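Local coordinates for MYB21 (PDB 3OSG), which binds promoter DNA through its two-repeat R2R3 Myb domain and probably acts as a sequence-specific transcription factor for RNA polymerase II, at residues 52-57 with 95-100. Sequence-based numbering, arbitrary orientation.
Sequences WKNYLA and TDIHIK. With nucleotides of chain B; nucleotides of chain C.
N54, near the C-terminal end of helix 45-56, meets the start of helix 96-109 at T95, and its side-chain oxygen lies in the tightly packed part of the contact. T95 OG1 donates to N54 OD1 at 2.8 Å, coming in 24° off the plane of the carbonyl. With chi1 at 72°, OG1 lies between the backbone N and carbonyl carbon of T95, where it also takes a weak capping bond from I97 N, so one hydroxyl both caps a helix and joins it to its neighbour. The amide of N54 crosses the I97 side chain at about a right angle, with I97 CG1 3.4 Å from N54 OD1.

Next to this, H98 turns the edge of its imidazole to the backbone of the other helix: H98 NE2 gives N54 O a weak, bent bond of 2.8 Å. H98 CE1, next to NE2, comes to 3.6 Å from Y55 CE1, and the two rings form an offset edge-to-face pair, planes at 85°. Beyond H98, Y55 OH donates to OP2 of DA5 of chain B (2.7 Å), and I97 CG2 packs on the thymine methyl C7 of DT6 of the same strand. K100, further along its helix, meets the DNA and not segment 52-57: K100 NZ bonds O6 of DG6 of chain C at 2.9 Å, as well as N7.

The other side is looser. K53 NZ and D96 OD2 stand 4.4 Å apart, too far for a salt bridge, and a water fills in: it accepts from NZ and donates to both OD2 and N54 OD1.

The contact thus joins the two DNA-reading helices of an R2R3 Myb domain. Its polar bonds are likely to limit how the helices shift against each other while Y55 bonds a phosphate and K100 reads a base, consistent with both repeats docking on DNA as one unit.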
ATOM      1  N   TRP A  52       6.910  -2.312  -1.302  1.00 23.61           N
ATOM      2  CA  TRP A  52       7.258  -1.611  -2.530  1.00 23.35           C
ATOM      3  C   TRP A  52       6.029  -1.221  -3.351  1.00 23.72           C
ATOM      4  O   TRP A  52       5.838  -0.053  -3.694  1.00 29.10           O
ATOM      5  CB  TRP A  52       8.230  -2.428  -3.382  1.00 24.98           C
ATOM      6  CG  TRP A  52       8.417  -1.826  -4.747  1.00 27.49           C
ATOM      7  CD1 TRP A  52       7.720  -2.129  -5.878  1.00 27.13           C
ATOM      8  CD2 TRP A  52       9.338  -0.791  -5.108  1.00 27.41           C
ATOM      9  NE1 TRP A  52       8.159  -1.358  -6.931  1.00 30.38           N
ATOM     10  CE2 TRP A  52       9.154  -0.528  -6.483  1.00 33.44           C
ATOM     11  CE3 TRP A  52      10.303  -0.069  -4.405  1.00 29.70           C
ATOM     12  CZ2 TRP A  52       9.904   0.430  -7.170  1.00 33.60           C
ATOM     13  CZ3 TRP A  52      11.046   0.884  -5.082  1.00 36.04           C
ATOM     14  CH2 TRP A  52      10.840   1.128  -6.453  1.00 37.49           C
ATOM     15  N   LYS A  53       5.177  -2.189  -3.628  1.00 19.88           N
ATOM     16  CA  LYS A  53       4.051  -1.966  -4.524  1.00 25.32           C
ATOM     17  C   LYS A  53       3.069  -0.920  -3.999  1.00 26.34           C
ATOM     18  O   LYS A  53       2.549  -0.117  -4.766  1.00 29.35           O
ATOM     19  CB  LYS A  53       3.342  -3.288  -4.803  1.00 26.04           C
ATOM     20  CG  LYS A  53       2.159  -3.199  -5.768  1.00 36.19           C
ATOM     21  CD  LYS A  53       1.550  -4.584  -6.007  1.00 42.08           C
ATOM     22  CE  LYS A  53       0.381  -4.533  -7.007  1.00 51.62           C
ATOM     23  NZ  LYS A  53      -0.766  -3.673  -6.519  1.00 46.15           N
ATOM     24  N   ASN A  54       2.838  -0.913  -2.693  1.00 21.29           N
ATOM     25  CA  ASN A  54       1.816  -0.042  -2.111  1.00 25.48           C
ATOM     26  C   ASN A  54       2.357   1.214  -1.446  1.00 25.85           C
ATOM     27  O   ASN A  54       1.594   2.131  -1.145  1.00 25.26           O
ATOM     28  CB  ASN A  54       0.979  -0.811  -1.083  1.00 21.38           C
ATOM     29  CG  ASN A  54       0.268  -1.993  -1.688  1.00 24.65           C
ATOM     30  OD1 ASN A  54      -0.571  -1.843  -2.578  1.00 27.48           O
ATOM     31  ND2 ASN A  54       0.604  -3.187  -1.217  1.00 22.32           N
ATOM     32  N   TYR A  55       3.657   1.273  -1.192  1.00 24.95           N
ATOM     33  CA  TYR A  55       4.187   2.431  -0.464  1.00 28.39           C
ATOM     34  C   TYR A  55       5.444   3.105  -1.028  1.00 33.21           C
ATOM     35  O   TYR A  55       5.577   4.324  -0.928  1.00 34.71           O
ATOM     36  CB  TYR A  55       4.341   2.111   1.032  1.00 28.10           C
ATOM     37  CG  TYR A  55       2.993   1.812   1.650  1.00 26.49           C
ATOM     38  CD1 TYR A  55       2.164   2.841   2.075  1.00 22.19           C
ATOM     39  CD2 TYR A  55       2.531   0.505   1.747  1.00 19.75           C
ATOM     40  CE1 TYR A  55       0.926   2.581   2.597  1.00 22.49           C
ATOM     41  CE2 TYR A  55       1.299   0.226   2.279  1.00 21.08           C
ATOM     42  CZ  TYR A  55       0.492   1.268   2.698  1.00 21.57           C
ATOM     43  OH  TYR A  55      -0.746   1.007   3.211  1.00 19.10           O
ATOM     44  N   LEU A  56       6.354   2.335  -1.625  1.00 30.87           N
ATOM     45  CA  LEU A  56       7.651   2.899  -2.010  1.00 33.23           C
ATOM     46  C   LEU A  56       7.786   3.218  -3.487  1.00 30.52           C
ATOM     47  O   LEU A  56       8.509   4.139  -3.854  1.00 34.29           O
ATOM     48  CB  LEU A  56       8.795   1.995  -1.555  1.00 28.03           C
ATOM     49  CG  LEU A  56       8.766   1.720  -0.053  1.00 32.22           C
ATOM     50  CD1 LEU A  56       9.910   0.797   0.368  1.00 33.56           C
ATOM     51  CD2 LEU A  56       8.798   3.029   0.729  1.00 30.55           C
ATOM     52  N   ALA A  57       7.090   2.461  -4.329  1.00 33.30           N
ATOM     53  CA  ALA A  57       7.170   2.634  -5.772  1.00 33.17           C
ATOM     54  C   ALA A  57       6.934   4.082  -6.184  1.00 38.28           C
ATOM     55  O   ALA A  57       6.042   4.751  -5.657  1.00 37.31           O
ATOM     56  CB  ALA A  57       6.187   1.729  -6.464  1.00 34.56           C
ATOM     57  N   THR A  95      -3.537   2.368  -4.779  1.00 27.69           N
ATOM     58  CA  THR A  95      -3.713   0.954  -5.105  1.00 28.42           C
ATOM     59  C   THR A  95      -4.933   0.443  -4.384  1.00 25.65           C
ATOM     60  O   THR A  95      -5.524   1.162  -3.593  1.00 28.80           O
ATOM     61  CB  THR A  95      -2.514   0.121  -4.637  1.00 28.68           C
ATOM     62  OG1 THR A  95      -2.542   0.014  -3.208  1.00 23.67           O
ATOM     63  CG2 THR A  95      -1.218   0.787  -5.063  1.00 27.43           C
ATOM     64  N   ASP A  96      -5.296  -0.803  -4.636  1.00 21.55           N
ATOM     65  CA  ASP A  96      -6.459  -1.389  -3.997  1.00 29.80           C
ATOM     66  C   ASP A  96      -6.370  -1.335  -2.470  1.00 25.79           C
ATOM     67  O   ASP A  96      -7.383  -1.224  -1.801  1.00 25.05           O
ATOM     68  CB  ASP A  96      -6.682  -2.823  -4.480  1.00 27.20           C
ATOM     69  CG  ASP A  96      -5.516  -3.738  -4.157  1.00 31.39           C
ATOM     70  OD1 ASP A  96      -5.738  -4.949  -3.965  1.00 32.67           O
ATOM     71  OD2 ASP A  96      -4.371  -3.252  -4.099  1.00 37.99           O
ATOM     72  N   ILE A  97      -5.157  -1.419  -1.933  1.00 27.21           N
ATOM     73  CA  ILE A  97      -4.948  -1.342  -0.490  1.00 24.28           C
ATOM     74  C   ILE A  97      -5.465   0.006   0.007  1.00 24.17           C
ATOM     75  O   ILE A  97      -6.234   0.066   0.960  1.00 21.89           O
ATOM     76  CB  ILE A  97      -3.444  -1.437  -0.116  1.00 23.89           C
ATOM     77  CG1 ILE A  97      -2.920  -2.868  -0.281  1.00 28.53           C
ATOM     78  CG2 ILE A  97      -3.196  -0.877   1.287  1.00 22.96           C
ATOM     79  CD1 ILE A  97      -3.753  -3.930   0.381  1.00 29.59           C
ATOM     80  N   HIS A  98      -5.043   1.078  -0.658  1.00 22.36           N
ATOM     81  CA  HIS A  98      -5.460   2.421  -0.272  1.00 22.35           C
ATOM     82  C   HIS A  98      -6.963   2.620  -0.459  1.00 24.46           C
ATOM     83  O   HIS A  98      -7.635   3.206   0.400  1.00 27.48           O
ATOM     84  CB  HIS A  98      -4.677   3.504  -1.034  1.00 21.39           C
ATOM     85  CG  HIS A  98      -3.194   3.281  -1.062  1.00 27.35           C
ATOM     86  ND1 HIS A  98      -2.447   3.061   0.076  1.00 28.39           N
ATOM     87  CD2 HIS A  98      -2.319   3.243  -2.096  1.00 28.58           C
ATOM     88  CE1 HIS A  98      -1.178   2.894  -0.254  1.00 20.82           C
ATOM     89  NE2 HIS A  98      -1.074   2.996  -1.566  1.00 29.65           N
ATOM     90  N   ILE A  99      -7.493   2.140  -1.574  1.00 21.78           N
ATOM     91  CA  ILE A  99      -8.920   2.286  -1.843  1.00 26.41           C
ATOM     92  C   ILE A  99      -9.779   1.614  -0.774  1.00 21.60           C
ATOM     93  O   ILE A  99     -10.746   2.211  -0.282  1.00 22.68           O
ATOM     94  CB  ILE A  99      -9.315   1.756  -3.260  1.00 25.36           C
ATOM     95  CG1 ILE A  99      -9.275   2.880  -4.296  1.00 28.78           C
ATOM     96  CG2 ILE A  99     -10.724   1.181  -3.243  1.00 23.35           C
ATOM     97  CD1 ILE A  99      -7.907   3.425  -4.619  1.00 28.84           C
ATOM     98  N   LYS A 100      -9.448   0.381  -0.400  1.00 22.73           N
ATOM     99  CA  LYS A 100     -10.266  -0.302   0.603  1.00 23.69           C
ATOM    100  C   LYS A 100     -10.117   0.284   2.031  1.00 20.48           C
ATOM    101  O   LYS A 100     -11.085   0.321   2.784  1.00 19.16           O
ATOM    102  CB  LYS A 100     -10.151  -1.839   0.542  1.00 20.99           C
ATOM    103  CG  LYS A 100      -8.846  -2.477   1.005  1.00 20.57           C
ATOM    104  CD  LYS A 100      -8.912  -3.999   0.808  1.00 21.82           C
ATOM    105  CE  LYS A 100      -7.592  -4.664   1.180  1.00 21.43           C
ATOM    106  NZ  LYS A 100      -7.334  -4.547   2.651  1.00 23.17           N
TER
ATOM    107  P    DA B   5      -1.243   3.645   5.466  1.00 22.54           P
ATOM    108  OP1  DA B   5      -0.649   4.983   5.432  1.00 22.96           O
ATOM    109  OP2  DA B   5      -1.962   3.104   4.292  1.00 21.96           O
ATOM    110  O5'  DA B   5      -0.082   2.619   5.861  1.00 22.85           O
ATOM    111  C5'  DA B   5       0.658   2.880   7.035  1.00 20.91           C
ATOM    112  C4'  DA B   5       1.225   1.593   7.582  1.00 22.99           C
ATOM    113  O4'  DA B   5       0.140   0.791   8.115  1.00 18.55           O
ATOM    114  C3'  DA B   5       1.917   0.701   6.549  1.00 22.18           C
ATOM    115  O3'  DA B   5       2.961   0.002   7.206  1.00 21.04           O
ATOM    116  C2'  DA B   5       0.817  -0.261   6.121  1.00 16.98           C
ATOM    117  C1'  DA B   5       0.023  -0.427   7.409  1.00 19.18           C
ATOM    118  N9   DA B   5      -1.410  -0.622   7.191  1.00 18.87           N
ATOM    119  C8   DA B   5      -2.185   0.001   6.255  1.00 18.43           C
ATOM    120  N7   DA B   5      -3.450  -0.358   6.277  1.00 18.60           N
ATOM    121  C5   DA B   5      -3.519  -1.255   7.317  1.00 17.14           C
ATOM    122  C6   DA B   5      -4.596  -1.977   7.865  1.00 18.06           C
ATOM    123  N6   DA B   5      -5.844  -1.879   7.393  1.00 18.69           N
ATOM    124  N1   DA B   5      -4.346  -2.787   8.905  1.00 17.96           N
ATOM    125  C2   DA B   5      -3.096  -2.859   9.378  1.00 19.37           C
ATOM    126  N3   DA B   5      -1.998  -2.224   8.936  1.00 19.53           N
ATOM    127  C4   DA B   5      -2.272  -1.431   7.897  1.00 18.90           C
TER
ATOM    128  P    DG C   6     -13.433  -7.505   0.882  1.00 27.94           P
ATOM    129  OP1  DG C   6     -14.862  -7.696   0.565  1.00 35.53           O
ATOM    130  OP2  DG C   6     -12.898  -6.143   0.974  1.00 25.07           O
ATOM    131  O5'  DG C   6     -13.140  -8.319   2.196  1.00 22.44           O
ATOM    132  C5'  DG C   6     -13.521  -9.686   2.242  1.00 25.91           C
ATOM    133  C4'  DG C   6     -12.944 -10.391   3.457  1.00 26.04           C
ATOM    134  O4'  DG C   6     -11.488 -10.330   3.496  1.00 20.63           O
ATOM    135  C3'  DG C   6     -13.432  -9.834   4.784  1.00 23.31           C
ATOM    136  O3'  DG C   6     -13.658 -10.987   5.609  1.00 26.11           O
ATOM    137  C2'  DG C   6     -12.261  -8.954   5.232  1.00 22.41           C
ATOM    138  C1'  DG C   6     -11.041  -9.701   4.687  1.00 21.83           C
ATOM    139  N9   DG C   6      -9.929  -8.855   4.253  1.00 18.13           N
ATOM    140  C8   DG C   6     -10.024  -7.822   3.370  1.00 20.64           C
ATOM    141  N7   DG C   6      -8.887  -7.243   3.112  1.00 20.60           N
ATOM    142  C5   DG C   6      -7.963  -7.940   3.875  1.00 21.32           C
ATOM    143  C6   DG C   6      -6.558  -7.739   3.996  1.00 20.73           C
ATOM    144  O6   DG C   6      -5.867  -6.886   3.401  1.00 18.36           O
ATOM    145  N1   DG C   6      -5.984  -8.661   4.878  1.00 18.14           N
ATOM    146  C2   DG C   6      -6.717  -9.640   5.535  1.00 20.14           C
ATOM    147  N2   DG C   6      -6.055 -10.470   6.347  1.00 18.89           N
ATOM    148  N3   DG C   6      -8.027  -9.822   5.421  1.00 18.08           N
ATOM    149  C4   DG C   6      -8.591  -8.945   4.574  1.00 17.93           C
TER
ATOM    150  P    DT B   6       3.847  -1.142   6.529  1.00 20.63           P
ATOM    151  OP1  DT B   6       5.147  -0.978   7.221  1.00 21.26           O
ATOM    152  OP2  DT B   6       3.752  -1.101   5.052  1.00 19.96           O
ATOM    153  O5'  DT B   6       3.171  -2.518   6.984  1.00 19.05           O
ATOM    154  C5'  DT B   6       3.142  -2.864   8.371  1.00 21.62           C
ATOM    155  C4'  DT B   6       2.271  -4.090   8.610  1.00 20.01           C
ATOM    156  O4'  DT B   6       0.969  -3.864   8.055  1.00 18.97           O
ATOM    157  C3'  DT B   6       2.708  -5.418   7.994  1.00 22.40           C
ATOM    158  O3'  DT B   6       2.937  -6.270   9.101  1.00 19.61           O
ATOM    159  C2'  DT B   6       1.523  -5.899   7.129  1.00 18.48           C
ATOM    160  C1'  DT B   6       0.383  -5.117   7.765  1.00 19.20           C
ATOM    161  N1   DT B   6      -0.783  -4.773   6.911  1.00 19.32           N
ATOM    162  C2   DT B   6      -2.014  -5.294   7.216  1.00 17.23           C
ATOM    163  O2   DT B   6      -2.184  -6.068   8.130  1.00 18.31           O
ATOM    164  N3   DT B   6      -3.041  -4.898   6.403  1.00 16.11           N
ATOM    165  C4   DT B   6      -2.955  -4.049   5.330  1.00 18.20           C
ATOM    166  O4   DT B   6      -3.939  -3.769   4.674  1.00 18.41           O
ATOM    167  C5   DT B   6      -1.635  -3.524   5.038  1.00 22.72           C
ATOM    168  C7   DT B   6      -1.417  -2.582   3.877  1.00 19.04           C
ATOM    169  C6   DT B   6      -0.622  -3.908   5.839  1.00 21.06           C
TER
HETATM  170  O   HOH W   1      -1.765  -3.602  -4.172  1.00 35.72           O